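PDB 3VAS: putative adenosine kinase from Schistosoma mansoni, which probably catalyses transfer of a phosphoryl group from ATP to adenosine, yielding AMP, as a member of the ribokinase (pfkB) family. Local coordinates for residues F44-Y49 against E147-M152; E69-K72 against N77-A80; M90-I95 against F99-V104; E128-E133 against L164-Q169; T191-M196 against T224-E229. All blocks are in the same frame, centred on the assembly; numbering follows the deposited sequence.

Contact 1 of 5, residues F44-Y49 against E147-M152; sequences FMYRKY and EKLRSM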
# COMPACT_ATOMS: atom_id res chain seq x y z
N PHE A 44 -20.55 -19.15 -4.11
CA PHE A 44 -20.88 -18.94 -5.52
C PHE A 44 -20.28 -17.65 -6.06
O PHE A 44 -19.96 -17.55 -7.24
CB PHE A 44 -22.40 -19.00 -5.78
CG PHE A 44 -23.17 -17.80 -5.27
CD1 PHE A 44 -23.21 -16.61 -5.99
CD2 PHE A 44 -23.89 -17.88 -4.08
CE1 PHE A 44 -23.93 -15.52 -5.53
CE2 PHE A 44 -24.62 -16.79 -3.62
CZ PHE A 44 -24.64 -15.61 -4.34
N MET A 45 -20.11 -16.67 -5.17
CA MET A 45 -19.63 -15.34 -5.55
C MET A 45 -18.28 -15.38 -6.25
O MET A 45 -18.04 -14.62 -7.19
CB MET A 45 -19.54 -14.43 -4.32
CG MET A 45 -20.87 -14.12 -3.66
SD MET A 45 -21.81 -12.89 -4.58
CE MET A 45 -20.71 -11.49 -4.46
N TYR A 46 -17.41 -16.27 -5.80
CA TYR A 46 -16.06 -16.37 -6.36
C TYR A 46 -16.07 -16.97 -7.76
O TYR A 46 -15.28 -16.57 -8.61
CB TYR A 46 -15.13 -17.15 -5.42
CG TYR A 46 -15.08 -16.54 -4.04
CD1 TYR A 46 -14.15 -15.55 -3.74
CD2 TYR A 46 -15.98 -16.91 -3.05
CE1 TYR A 46 -14.11 -14.96 -2.48
CE2 TYR A 46 -15.95 -16.33 -1.79
CZ TYR A 46 -15.01 -15.36 -1.52
OH TYR A 46 -14.98 -14.78 -0.27
N ARG A 47 -16.98 -17.91 -8.00
CA ARG A 47 -17.15 -18.48 -9.33
C ARG A 47 -17.87 -17.49 -10.25
O ARG A 47 -17.45 -17.24 -11.38
CB ARG A 47 -17.94 -19.80 -9.27
CG ARG A 47 -17.45 -20.77 -8.19
CD ARG A 47 -18.06 -22.17 -8.37
NE ARG A 47 -19.52 -22.14 -8.48
CZ ARG A 47 -20.36 -22.31 -7.46
NH1 ARG A 47 -19.89 -22.53 -6.23
NH2 ARG A 47 -21.67 -22.26 -7.67
N LYS A 48 -18.96 -16.92 -9.73
CA LYS A 48 -19.76 -15.95 -10.46
C LYS A 48 -18.94 -14.79 -11.02
O LYS A 48 -19.12 -14.38 -12.17
CB LYS A 48 -20.88 -15.42 -9.56
CG LYS A 48 -21.79 -14.38 -10.19
CD LYS A 48 -22.98 -14.10 -9.28
CE LYS A 48 -23.89 -13.03 -9.85
NZ LYS A 48 -25.10 -12.86 -9.00
N TYR A 49 -18.02 -14.27 -10.21
CA TYR A 49 -17.21 -13.12 -10.63
C TYR A 49 -15.78 -13.49 -11.01
O TYR A 49 -14.94 -12.60 -11.20
CB TYR A 49 -17.22 -12.03 -9.55
CG TYR A 49 -18.58 -11.42 -9.34
CD1 TYR A 49 -19.39 -11.83 -8.29
CD2 TYR A 49 -19.06 -10.46 -10.21
CE1 TYR A 49 -20.64 -11.27 -8.11
CE2 TYR A 49 -20.30 -9.90 -10.03
CZ TYR A 49 -21.09 -10.31 -8.99
OH TYR A 49 -22.33 -9.75 -8.83
N GLU A 147 -14.14 -18.66 4.58
CA GLU A 147 -13.17 -19.59 5.13
C GLU A 147 -12.28 -20.14 4.01
O GLU A 147 -11.11 -20.44 4.23
CB GLU A 147 -13.88 -20.73 5.86
CG GLU A 147 -12.94 -21.68 6.58
CD GLU A 147 -13.69 -22.73 7.38
OE1 GLU A 147 -14.45 -22.34 8.29
OE2 GLU A 147 -13.53 -23.93 7.09
N LYS A 148 -12.85 -20.25 2.81
CA LYS A 148 -12.13 -20.77 1.65
C LYS A 148 -11.22 -19.72 1.02
O LYS A 148 -10.05 -19.99 0.74
CB LYS A 148 -13.12 -21.28 0.60
CG LYS A 148 -12.72 -22.58 -0.08
CD LYS A 148 -13.51 -23.75 0.49
CE LYS A 148 -15.00 -23.52 0.36
NZ LYS A 148 -15.81 -24.55 1.09
N LEU A 149 -11.76 -18.52 0.79
CA LEU A 149 -11.05 -17.49 0.03
C LEU A 149 -11.27 -16.08 0.59
O LEU A 149 -12.26 -15.81 1.27
CB LEU A 149 -11.52 -17.49 -1.43
CG LEU A 149 -11.40 -18.75 -2.28
CD1 LEU A 149 -12.70 -19.01 -3.02
CD2 LEU A 149 -10.26 -18.61 -3.27
N ARG A 150 -10.32 -15.20 0.30
CA ARG A 150 -10.54 -13.76 0.45
C ARG A 150 -10.14 -13.08 -0.86
O ARG A 150 -9.15 -13.45 -1.50
CB ARG A 150 -9.78 -13.19 1.66
CG ARG A 150 -8.32 -12.86 1.41
CD ARG A 150 -7.97 -11.46 1.92
NE ARG A 150 -6.59 -11.09 1.64
CZ ARG A 150 -6.17 -10.56 0.49
NH1 ARG A 150 -7.03 -10.33 -0.49
NH2 ARG A 150 -4.89 -10.26 0.33
N SER A 151 -10.93 -12.10 -1.27
CA SER A 151 -10.76 -11.50 -2.59
C SER A 151 -11.34 -10.10 -2.63
O SER A 151 -12.36 -9.81 -2.00
CB SER A 151 -11.42 -12.40 -3.65
OG SER A 151 -10.88 -12.16 -4.94
N MET A 152 -10.70 -9.22 -3.39
CA MET A 152 -11.13 -7.83 -3.49
C MET A 152 -11.50 -7.42 -4.91
O MET A 152 -10.81 -7.75 -5.87
CB MET A 152 -10.03 -6.90 -2.97
CG MET A 152 -9.87 -6.94 -1.46
SD MET A 152 -8.55 -5.86 -0.89
CE MET A 152 -7.12 -6.64 -1.64
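Leu149 covers one face of the Tyr46 ring with its CD1 methyl, and Ser151 meets the same ring at its edge, so one aromatic group is held from two directions. The methyl does most of the touching. It stands 3.9 Å from the centroid of the Tyr46 ring, 22° off the normal, a CH-pi contact displaced toward the CB end, with Leu149 CD1 only 3.6 Å from Tyr46 CG. Further along the ring Leu149 CB takes over, 3.8 Å from Tyr46 CE1, because the two side chains run past each other in opposite directions. Tyr46 owes its place to a first torsion of -57°, which sets CG anti to the carbonyl carbon and sends the ring from helix 44-48 across to residues 149-151. In the ribokinase fold this region belongs to the small lid, where antiparallel strands 138-145 and 150-157 form a hairpin whose turn carries Leu149; Met152, further along, touches the bound adenosine. At the ring edge Ser151 CB lies in the plane, 3.9 Å from Tyr46 CE1, while its hydroxyl turns to another partner, the backbone oxygen of Lys52. The phenol oxygen reaches the turn and the strand end before it: Tyr46 OH is 3.3 Å from Leu149 O and makes weak hydrogen bonds to Leu144 O and Ser146 OG. Ser146 OG is in turn hydrogen-bonded to Leu149 O.

Contact 2 of 5, residues E69-K72 against N77-A80; sequences EIQK and NYIA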
# COMPACT_ATOMS: atom_id res chain seq x y z
N GLU A 69 -25.13 -6.41 -5.02
CA GLU A 69 -25.33 -7.76 -4.52
C GLU A 69 -24.92 -7.92 -3.05
O GLU A 69 -25.69 -8.45 -2.24
CB GLU A 69 -24.61 -8.79 -5.39
CG GLU A 69 -24.96 -10.22 -5.05
CD GLU A 69 -24.60 -11.20 -6.15
OE1 GLU A 69 -23.77 -10.85 -7.02
OE2 GLU A 69 -25.14 -12.33 -6.15
N ILE A 70 -23.72 -7.47 -2.70
CA ILE A 70 -23.25 -7.61 -1.32
C ILE A 70 -24.00 -6.67 -0.38
O ILE A 70 -23.98 -6.85 0.83
CB ILE A 70 -21.74 -7.35 -1.19
CG1 ILE A 70 -21.41 -5.89 -1.49
CG2 ILE A 70 -20.95 -8.29 -2.08
CD1 ILE A 70 -19.95 -5.55 -1.36
N GLN A 71 -24.67 -5.67 -0.95
CA GLN A 71 -25.43 -4.72 -0.15
C GLN A 71 -26.72 -5.35 0.37
O GLN A 71 -27.43 -4.77 1.19
CB GLN A 71 -25.74 -3.46 -0.97
CG GLN A 71 -25.90 -2.20 -0.15
CD GLN A 71 -24.66 -1.88 0.68
OE1 GLN A 71 -24.76 -1.59 1.87
NE2 GLN A 71 -23.49 -1.94 0.05
N LYS A 72 -27.01 -6.55 -0.11
CA LYS A 72 -28.18 -7.30 0.34
C LYS A 72 -27.79 -8.21 1.50
O LYS A 72 -28.65 -8.82 2.14
CB LYS A 72 -28.77 -8.11 -0.82
CG LYS A 72 -29.28 -7.25 -1.95
CD LYS A 72 -29.65 -8.07 -3.17
CE LYS A 72 -30.31 -7.20 -4.22
NZ LYS A 72 -31.58 -6.60 -3.71
N ASN A 77 -19.34 -4.68 7.11
CA ASN A 77 -18.42 -3.82 7.84
C ASN A 77 -17.85 -2.75 6.91
O ASN A 77 -17.16 -3.06 5.94
CB ASN A 77 -17.29 -4.65 8.47
CG ASN A 77 -16.33 -3.80 9.29
OD1 ASN A 77 -16.62 -2.66 9.65
ND2 ASN A 77 -15.17 -4.37 9.61
N TYR A 78 -18.15 -1.49 7.21
CA TYR A 78 -17.65 -0.37 6.44
C TYR A 78 -16.46 0.22 7.17
O TYR A 78 -16.56 0.55 8.35
CB TYR A 78 -18.73 0.70 6.29
CG TYR A 78 -19.99 0.24 5.60
CD1 TYR A 78 -20.07 0.18 4.22
CD2 TYR A 78 -21.11 -0.13 6.33
CE1 TYR A 78 -21.23 -0.24 3.58
CE2 TYR A 78 -22.27 -0.56 5.71
CZ TYR A 78 -22.32 -0.60 4.33
OH TYR A 78 -23.47 -1.02 3.70
N ILE A 79 -15.33 0.36 6.48
CA ILE A 79 -14.13 0.88 7.12
C ILE A 79 -13.21 1.52 6.08
O ILE A 79 -13.09 1.03 4.96
CB ILE A 79 -13.40 -0.23 7.93
CG1 ILE A 79 -12.21 0.35 8.71
CG2 ILE A 79 -12.96 -1.37 7.04
CD1 ILE A 79 -11.61 -0.63 9.71
N ALA A 80 -12.60 2.64 6.45
CA ALA A 80 -11.69 3.35 5.55
C ALA A 80 -10.57 2.44 5.07
O ALA A 80 -9.97 1.70 5.85
CB ALA A 80 -11.12 4.58 6.24
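The Tyr78 ring is met by Gln71 at its edge, with OE1 near the ring plane and beside the hydroxyl; nothing in residues 69-72 stands over either face. The amide plane of Gln71 is tilted only 19° from the ring, so the two flat groups are nearly coplanar although their side chains cross at about a right angle. The contact lies at the surface, where the loop after helix 65-70 leads into strand 77-81, which pairs antiparallel with strand 27-40, probably in the lid region of this ribokinase-type kinase. At the helix end Ile70 is buried against Ile37 and Val39 of strand 27-40. Gln71 reaches Tyr78 through a bend at its second torsion (58°), which swings the amide toward the strand. The modelled separation of 2.3 Å between Gln71 OE1 and Tyr78 OH is too short to be trusted, and the exact placement of both ends is doubtful. At the end of the helix Lys72 N donates to Glu69 O at 3.1 Å.

Contact 3 of 5, residues M90-I95 against F99-V104; sequences MIQWII and FVCSYV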
# COMPACT_ATOMS: atom_id res chain seq x y z
N MET A 90 -0.91 4.59 9.56
CA MET A 90 -0.35 3.75 10.62
C MET A 90 1.05 4.21 11.01
O MET A 90 1.42 4.14 12.18
CB MET A 90 -0.36 2.27 10.26
CG MET A 90 0.07 1.37 11.42
SD MET A 90 -0.15 -0.39 11.11
CE MET A 90 0.17 -1.09 12.73
N ILE A 91 1.83 4.69 10.04
CA ILE A 91 3.12 5.31 10.36
C ILE A 91 2.88 6.45 11.35
O ILE A 91 3.59 6.59 12.35
CB ILE A 91 3.82 5.88 9.12
CG1 ILE A 91 4.21 4.76 8.16
CG2 ILE A 91 5.05 6.69 9.52
CD1 ILE A 91 4.87 5.26 6.88
N GLN A 92 1.86 7.25 11.07
CA GLN A 92 1.46 8.35 11.93
C GLN A 92 1.03 7.87 13.32
O GLN A 92 1.40 8.44 14.34
CB GLN A 92 0.34 9.16 11.26
CG GLN A 92 -0.28 10.24 12.14
CD GLN A 92 0.68 11.37 12.45
OE1 GLN A 92 1.27 11.97 11.54
NE2 GLN A 92 0.86 11.67 13.73
N TRP A 93 0.24 6.80 13.34
CA TRP A 93 -0.26 6.21 14.58
C TRP A 93 0.88 5.64 15.43
O TRP A 93 0.94 5.84 16.65
CB TRP A 93 -1.26 5.12 14.22
CG TRP A 93 -1.96 4.42 15.34
CD1 TRP A 93 -3.05 4.86 16.05
CD2 TRP A 93 -1.67 3.11 15.84
NE1 TRP A 93 -3.43 3.91 16.97
CE2 TRP A 93 -2.60 2.83 16.86
CE3 TRP A 93 -0.70 2.14 15.53
CZ2 TRP A 93 -2.59 1.63 17.57
CZ3 TRP A 93 -0.70 0.95 16.24
CH2 TRP A 93 -1.64 0.71 17.25
N ILE A 94 1.80 4.93 14.78
CA ILE A 94 2.96 4.37 15.46
C ILE A 94 3.83 5.46 16.08
O ILE A 94 4.14 5.41 17.27
CB ILE A 94 3.81 3.51 14.51
CG1 ILE A 94 3.05 2.24 14.13
CG2 ILE A 94 5.16 3.17 15.16
CD1 ILE A 94 3.74 1.39 13.10
N ILE A 95 4.20 6.45 15.28
CA ILE A 95 5.13 7.49 15.72
C ILE A 95 4.49 8.40 16.77
O ILE A 95 5.18 8.93 17.64
CB ILE A 95 5.70 8.27 14.52
CG1 ILE A 95 6.48 7.30 13.62
CG2 ILE A 95 6.59 9.41 14.97
CD1 ILE A 95 7.14 7.94 12.43
N PHE A 99 0.93 15.23 13.16
CA PHE A 99 1.23 15.91 11.90
C PHE A 99 2.56 15.54 11.26
O PHE A 99 3.01 16.20 10.33
CB PHE A 99 1.12 17.44 12.05
CG PHE A 99 -0.06 17.88 12.88
CD1 PHE A 99 0.11 18.76 13.94
CD2 PHE A 99 -1.34 17.41 12.60
CE1 PHE A 99 -0.97 19.16 14.70
CE2 PHE A 99 -2.42 17.81 13.36
CZ PHE A 99 -2.24 18.69 14.41
N VAL A 100 3.20 14.48 11.75
CA VAL A 100 4.43 14.02 11.12
C VAL A 100 4.17 13.51 9.70
O VAL A 100 5.04 13.58 8.83
CB VAL A 100 5.17 12.97 11.99
CG1 VAL A 100 4.31 11.74 12.21
CG2 VAL A 100 6.49 12.57 11.36
N CYS A 101 2.95 13.02 9.45
CA CYS A 101 2.62 12.47 8.14
C CYS A 101 1.63 13.32 7.35
O CYS A 101 0.74 13.96 7.92
CB CYS A 101 2.10 11.03 8.27
SG CYS A 101 3.29 9.83 8.90
N SER A 102 1.79 13.30 6.02
CA SER A 102 0.92 14.02 5.10
C SER A 102 0.36 13.05 4.07
O SER A 102 1.06 12.13 3.64
CB SER A 102 1.71 15.11 4.37
OG SER A 102 2.12 16.14 5.23
N TYR A 103 -0.89 13.27 3.67
CA TYR A 103 -1.53 12.44 2.66
C TYR A 103 -2.36 13.25 1.67
O TYR A 103 -3.09 14.17 2.05
CB TYR A 103 -2.41 11.37 3.31
CG TYR A 103 -3.11 10.46 2.32
CD1 TYR A 103 -2.47 9.34 1.80
CD2 TYR A 103 -4.42 10.72 1.91
CE1 TYR A 103 -3.12 8.50 0.90
CE2 TYR A 103 -5.08 9.88 1.02
CZ TYR A 103 -4.42 8.77 0.51
OH TYR A 103 -5.06 7.94 -0.38
N VAL A 104 -2.24 12.89 0.39
CA VAL A 104 -3.02 13.48 -0.69
C VAL A 104 -3.75 12.39 -1.48
O VAL A 104 -3.14 11.39 -1.87
CB VAL A 104 -2.11 14.26 -1.66
CG1 VAL A 104 -2.87 14.64 -2.93
CG2 VAL A 104 -1.53 15.49 -0.97
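Gln92 reaches from its helix to the chain entering the next strand, and its amide is turned so that each end has a backbone partner. OE1 accepts a hydrogen bond from Cys101 N at 2.9 Å, the donor lying nearly along the C=O axis (171°), while NE2 donates to Lys97 O in the intervening loop. Two bonds of opposite sense thus fix the amide's rotation. Its bent shape, CG anti to the backbone N and then a turn at the second torsion (67°), brings the amide alongside Val100, the two side chains running antiparallel to one another. Packing is close there, with Val100 CG1 3.1 Å from Gln92 OE1. Cys101 points its sulfur back at the helix: SG lies 3.7 Å from Ile91 CG2 and 3.8 Å from Gln92 CB. One turn later, Ile95 CG2 rests 4.3 Å from Val100 CG1. Together they tie a helix to the strand that follows it, a connection repeated through the alpha/beta core of ribokinase-type enzymes. Beyond, Ile91 and Ile94 pack on helix 318-330, and strand 101-107 runs parallel to its partners 27-40 and 126-131.

Contact 4 of 5, residues E128-E133 against L164-Q169; sequences EFQIAE and LAHIEQ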
# COMPACT_ATOMS: atom_id res chain seq x y z
N GLU A 128 -4.59 16.83 2.31
CA GLU A 128 -5.09 17.79 1.34
C GLU A 128 -5.82 17.02 0.25
O GLU A 128 -5.25 16.68 -0.79
CB GLU A 128 -3.96 18.63 0.74
CG GLU A 128 -3.40 19.69 1.68
CD GLU A 128 -4.38 20.83 1.95
OE1 GLU A 128 -5.34 21.00 1.17
OE2 GLU A 128 -4.17 21.56 2.94
N PHE A 129 -7.09 16.71 0.50
CA PHE A 129 -7.88 15.93 -0.44
C PHE A 129 -8.30 16.77 -1.63
O PHE A 129 -8.64 17.94 -1.49
CB PHE A 129 -9.13 15.36 0.24
CG PHE A 129 -8.84 14.20 1.15
CD1 PHE A 129 -8.57 12.94 0.63
CD2 PHE A 129 -8.85 14.37 2.53
CE1 PHE A 129 -8.31 11.87 1.46
CE2 PHE A 129 -8.59 13.30 3.37
CZ PHE A 129 -8.32 12.06 2.84
N GLN A 130 -8.27 16.15 -2.80
CA GLN A 130 -8.92 16.72 -3.97
C GLN A 130 -10.34 16.18 -3.97
O GLN A 130 -10.57 15.00 -3.68
CB GLN A 130 -8.19 16.30 -5.25
CG GLN A 130 -8.82 16.82 -6.53
CD GLN A 130 -8.09 16.33 -7.76
OE1 GLN A 130 -6.99 15.78 -7.65
NE2 GLN A 130 -8.68 16.52 -8.93
N ILE A 131 -11.31 17.04 -4.24
CA ILE A 131 -12.69 16.58 -4.26
C ILE A 131 -13.12 16.45 -5.72
O ILE A 131 -12.96 17.38 -6.51
CB ILE A 131 -13.63 17.52 -3.46
CG1 ILE A 131 -13.56 17.22 -1.96
CG2 ILE A 131 -15.07 17.32 -3.89
CD1 ILE A 131 -12.22 17.47 -1.29
N ALA A 132 -13.64 15.28 -6.07
CA ALA A 132 -14.08 15.03 -7.44
C ALA A 132 -15.37 15.78 -7.74
O ALA A 132 -16.22 15.96 -6.87
CB ALA A 132 -14.27 13.54 -7.66
N GLU A 133 -15.50 16.24 -8.99
CA GLU A 133 -16.73 16.86 -9.47
C GLU A 133 -17.90 15.89 -9.34
O GLU A 133 -17.80 14.73 -9.73
CB GLU A 133 -16.57 17.28 -10.92
CG GLU A 133 -15.78 18.57 -11.11
CD GLU A 133 -16.62 19.80 -10.84
OE1 GLU A 133 -16.04 20.89 -10.65
OE2 GLU A 133 -17.87 19.68 -10.84
N LEU A 164 -2.31 16.05 -11.52
CA LEU A 164 -1.07 16.77 -11.31
C LEU A 164 -1.37 18.22 -10.95
O LEU A 164 -0.62 18.84 -10.19
CB LEU A 164 -0.21 16.69 -12.58
CG LEU A 164 1.24 17.15 -12.49
CD1 LEU A 164 1.98 16.45 -11.35
CD2 LEU A 164 1.94 16.91 -13.82
N ALA A 165 -2.47 18.75 -11.49
CA ALA A 165 -2.89 20.11 -11.19
C ALA A 165 -3.16 20.33 -9.70
O ALA A 165 -2.83 21.39 -9.16
CB ALA A 165 -4.13 20.48 -12.01
N HIS A 166 -3.75 19.34 -9.05
CA HIS A 166 -4.08 19.46 -7.63
C HIS A 166 -2.82 19.33 -6.80
O HIS A 166 -2.63 20.03 -5.81
CB HIS A 166 -5.09 18.40 -7.22
CG HIS A 166 -5.25 18.27 -5.74
ND1 HIS A 166 -6.00 19.15 -5.00
CD2 HIS A 166 -4.74 17.36 -4.87
CE1 HIS A 166 -5.96 18.79 -3.72
NE2 HIS A 166 -5.20 17.71 -3.62
N ILE A 167 -1.95 18.41 -7.21
CA ILE A 167 -0.68 18.17 -6.53
C ILE A 167 0.26 19.37 -6.64
O ILE A 167 1.03 19.65 -5.72
CB ILE A 167 -0.01 16.90 -7.10
CG1 ILE A 167 -0.88 15.67 -6.80
CG2 ILE A 167 1.38 16.71 -6.54
CD1 ILE A 167 -0.45 14.42 -7.53
N GLU A 168 0.17 20.10 -7.74
CA GLU A 168 1.09 21.21 -7.99
C GLU A 168 0.64 22.55 -7.41
O GLU A 168 1.33 23.55 -7.56
CB GLU A 168 1.39 21.34 -9.49
CG GLU A 168 2.26 20.23 -10.04
CD GLU A 168 2.60 20.42 -11.51
OE1 GLU A 168 1.75 20.96 -12.26
OE2 GLU A 168 3.72 20.03 -11.91
N GLN A 169 -0.53 22.56 -6.77
CA GLN A 169 -0.96 23.75 -6.05
C GLN A 169 0.08 24.08 -4.99
O GLN A 169 0.58 23.18 -4.32
CB GLN A 169 -2.30 23.51 -5.36
CG GLN A 169 -3.50 23.51 -6.28
CD GLN A 169 -4.79 23.30 -5.52
OE1 GLN A 169 -5.57 24.23 -5.33
NE2 GLN A 169 -5.01 22.08 -5.06
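A side-chain-to-backbone hydrogen bond combined with a CH-pi contact joins His166, on the short helix 164-167, to residues 128-130 of strand 126-131, which pairs in parallel with strand 101-107 of the alpha/beta fold. His166 NE2 donates to Glu128 O at 3.0 Å and 156°. The oxygen sits in the ring plane, yet the donor approaches from above the carbonyl plane, 44° out of it. Gln130 meets a face of the same imidazole, its CB standing 3.5 Å from the centroid of the His166 ring and almost on the normal. From there the Gln130 chain runs out extended, and its OE1 comes 3.3 Å from His166 CB. That oxygen is taken by the backbone N of Ser163, just before the helix. Past the helix end, Gln169 folds back and its NE2 donates to His166 O at 3.2 Å, in the carbonyl plane. The donor role of NE2 implies a proton on that nitrogen; Glu128 OE1, 5.8 Å from His166 NE2, might modestly stabilise a positive charge there, although whether the ring is charged is not known.

Contact 5 of 5, residues T191-M196 against T224-E229; sequences TCYEGM and TKEVDE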
# COMPACT_ATOMS: atom_id res chain seq x y z
N THR A 191 -4.19 5.59 -11.27
CA THR A 191 -4.99 6.78 -11.01
C THR A 191 -4.26 8.09 -11.33
O THR A 191 -4.86 9.02 -11.86
CB THR A 191 -5.50 6.82 -9.55
OG1 THR A 191 -4.40 6.67 -8.65
CG2 THR A 191 -6.51 5.69 -9.31
N CYS A 192 -2.97 8.16 -11.00
CA CYS A 192 -2.22 9.39 -11.22
C CYS A 192 -0.73 9.14 -11.38
O CYS A 192 0.08 9.59 -10.56
CB CYS A 192 -2.46 10.37 -10.08
SG CYS A 192 -1.85 12.03 -10.40
N TYR A 193 -0.36 8.43 -12.43
CA TYR A 193 1.04 8.11 -12.66
C TYR A 193 1.90 9.36 -12.80
O TYR A 193 3.04 9.40 -12.32
CB TYR A 193 1.21 7.21 -13.89
CG TYR A 193 2.64 6.76 -14.04
CD1 TYR A 193 3.24 5.98 -13.06
CD2 TYR A 193 3.40 7.13 -15.15
CE1 TYR A 193 4.56 5.57 -13.18
CE2 TYR A 193 4.70 6.72 -15.28
CZ TYR A 193 5.28 5.95 -14.30
OH TYR A 193 6.59 5.55 -14.43
N GLU A 194 1.35 10.38 -13.45
CA GLU A 194 2.06 11.64 -13.66
C GLU A 194 2.50 12.30 -12.34
O GLU A 194 3.62 12.79 -12.22
CB GLU A 194 1.20 12.60 -14.50
CG GLU A 194 -0.25 12.75 -14.02
CD GLU A 194 -1.03 13.86 -14.73
OE1 GLU A 194 -0.59 14.29 -15.82
OE2 GLU A 194 -2.08 14.30 -14.20
N GLY A 195 1.60 12.30 -11.36
CA GLY A 195 1.91 12.86 -10.06
C GLY A 195 2.95 12.05 -9.31
O GLY A 195 3.90 12.60 -8.74
N MET A 196 2.79 10.73 -9.29
CA MET A 196 3.72 9.90 -8.54
C MET A 196 5.10 9.92 -9.20
O MET A 196 6.12 9.84 -8.51
CB MET A 196 3.19 8.48 -8.33
CG MET A 196 3.07 7.65 -9.58
SD MET A 196 2.17 6.11 -9.26
CE MET A 196 3.31 5.24 -8.20
N THR A 224 3.96 -2.97 -16.53
CA THR A 224 5.36 -3.30 -16.32
C THR A 224 6.25 -2.07 -16.48
O THR A 224 7.12 -1.83 -15.65
CB THR A 224 5.82 -4.39 -17.31
OG1 THR A 224 4.80 -5.40 -17.42
CG2 THR A 224 7.11 -5.03 -16.83
N LYS A 225 6.02 -1.31 -17.55
CA LYS A 225 6.79 -0.09 -17.82
C LYS A 225 6.77 0.84 -16.62
O LYS A 225 7.82 1.32 -16.18
CB LYS A 225 6.26 0.61 -19.08
CG LYS A 225 6.94 1.94 -19.46
CD LYS A 225 6.29 3.15 -18.76
CE LYS A 225 6.05 4.33 -19.70
NZ LYS A 225 4.74 4.24 -20.40
N GLU A 226 5.58 1.10 -16.08
CA GLU A 226 5.43 2.02 -14.95
C GLU A 226 6.07 1.48 -13.66
O GLU A 226 6.67 2.25 -12.90
CB GLU A 226 3.95 2.35 -14.69
CG GLU A 226 3.26 3.17 -15.79
CD GLU A 226 2.52 2.31 -16.81
OE1 GLU A 226 2.91 1.14 -17.00
OE2 GLU A 226 1.54 2.81 -17.41
N VAL A 227 5.94 0.18 -13.42
CA VAL A 227 6.54 -0.42 -12.23
C VAL A 227 8.06 -0.29 -12.27
O VAL A 227 8.69 0.12 -11.30
CB VAL A 227 6.14 -1.91 -12.05
CG1 VAL A 227 6.95 -2.55 -10.91
CG2 VAL A 227 4.64 -2.05 -11.80
N ASP A 228 8.65 -0.62 -13.42
CA ASP A 228 10.10 -0.56 -13.55
C ASP A 228 10.61 0.87 -13.50
O ASP A 228 11.70 1.13 -12.99
CB ASP A 228 10.57 -1.26 -14.83
CG ASP A 228 10.58 -2.77 -14.69
OD1 ASP A 228 10.48 -3.27 -13.55
OD2 ASP A 228 10.70 -3.45 -15.73
N GLU A 229 9.83 1.80 -14.03
CA GLU A 229 10.23 3.20 -13.97
C GLU A 229 10.23 3.68 -12.52
O GLU A 229 11.16 4.36 -12.08
CB GLU A 229 9.35 4.09 -14.84
CG GLU A 229 9.82 5.54 -14.85
CD GLU A 229 9.22 6.36 -15.97
OE1 GLU A 229 8.02 6.18 -16.29
OE2 GLU A 229 9.95 7.19 -16.55
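Two helices of the alpha/beta core, 189-205 and 224-231, meet here through Tyr193, whose ring reaches across to Glu226 and Glu229 on successive turns. Glu226 covers one face with its aliphatic part: CG stands 3.6 Å from the centroid of the Tyr193 ring, 7° off the normal, a well-centred CH-pi contact. Glu226 CB joins in, 3.6 Å from Tyr193 CE1. The carboxylate of Glu226 stands farther out above the ring, beyond CG, its plane at 84° to the aromatic plane. Glu229 works at the edge instead. With CG anti to the backbone N and an extended chain, it brings OE1 into the ring plane to accept a hydrogen bond from Tyr193 OH. The modelled 2.4 Å between Tyr193 OH and Glu229 OE1 is very short, and that exact length is doubtful. Met230 also packs on Tyr193. In the sequence, strand 209-213 and helix 217-222 come between the two helices; the strand pairs in parallel with 181-185 and 236-240, the alternation of strands and helices characteristic of ribokinase-type kinases.

Contacts 1 and 2 lie in or near the probable lid, contacts 3 to 5 in the alpha/beta core. Contacts 1 and 2 adjoin through Glu69, which forms a salt bridge with Lys48 (Glu69 OE2 to Lys48 NZ 2.9 Å) and probably a hydrogen bond with Tyr49. Contact 2 is nested inside the loop closed by contact 1. Contacts 3 and 4 share neighbouring strands 101-107 and 126-131, with Val104 packing on His166, and contact 4 touches contact 5 where Leu164 and Ile167 pack on Gly195. Contacts 1 and 3 lie on opposite sides of the chain's centre, their centres 33 Å apart. Adenosine touches Met152 of contact 1, whereas the side chain of Tyr193 in contact 5 stays about 13 Å from it.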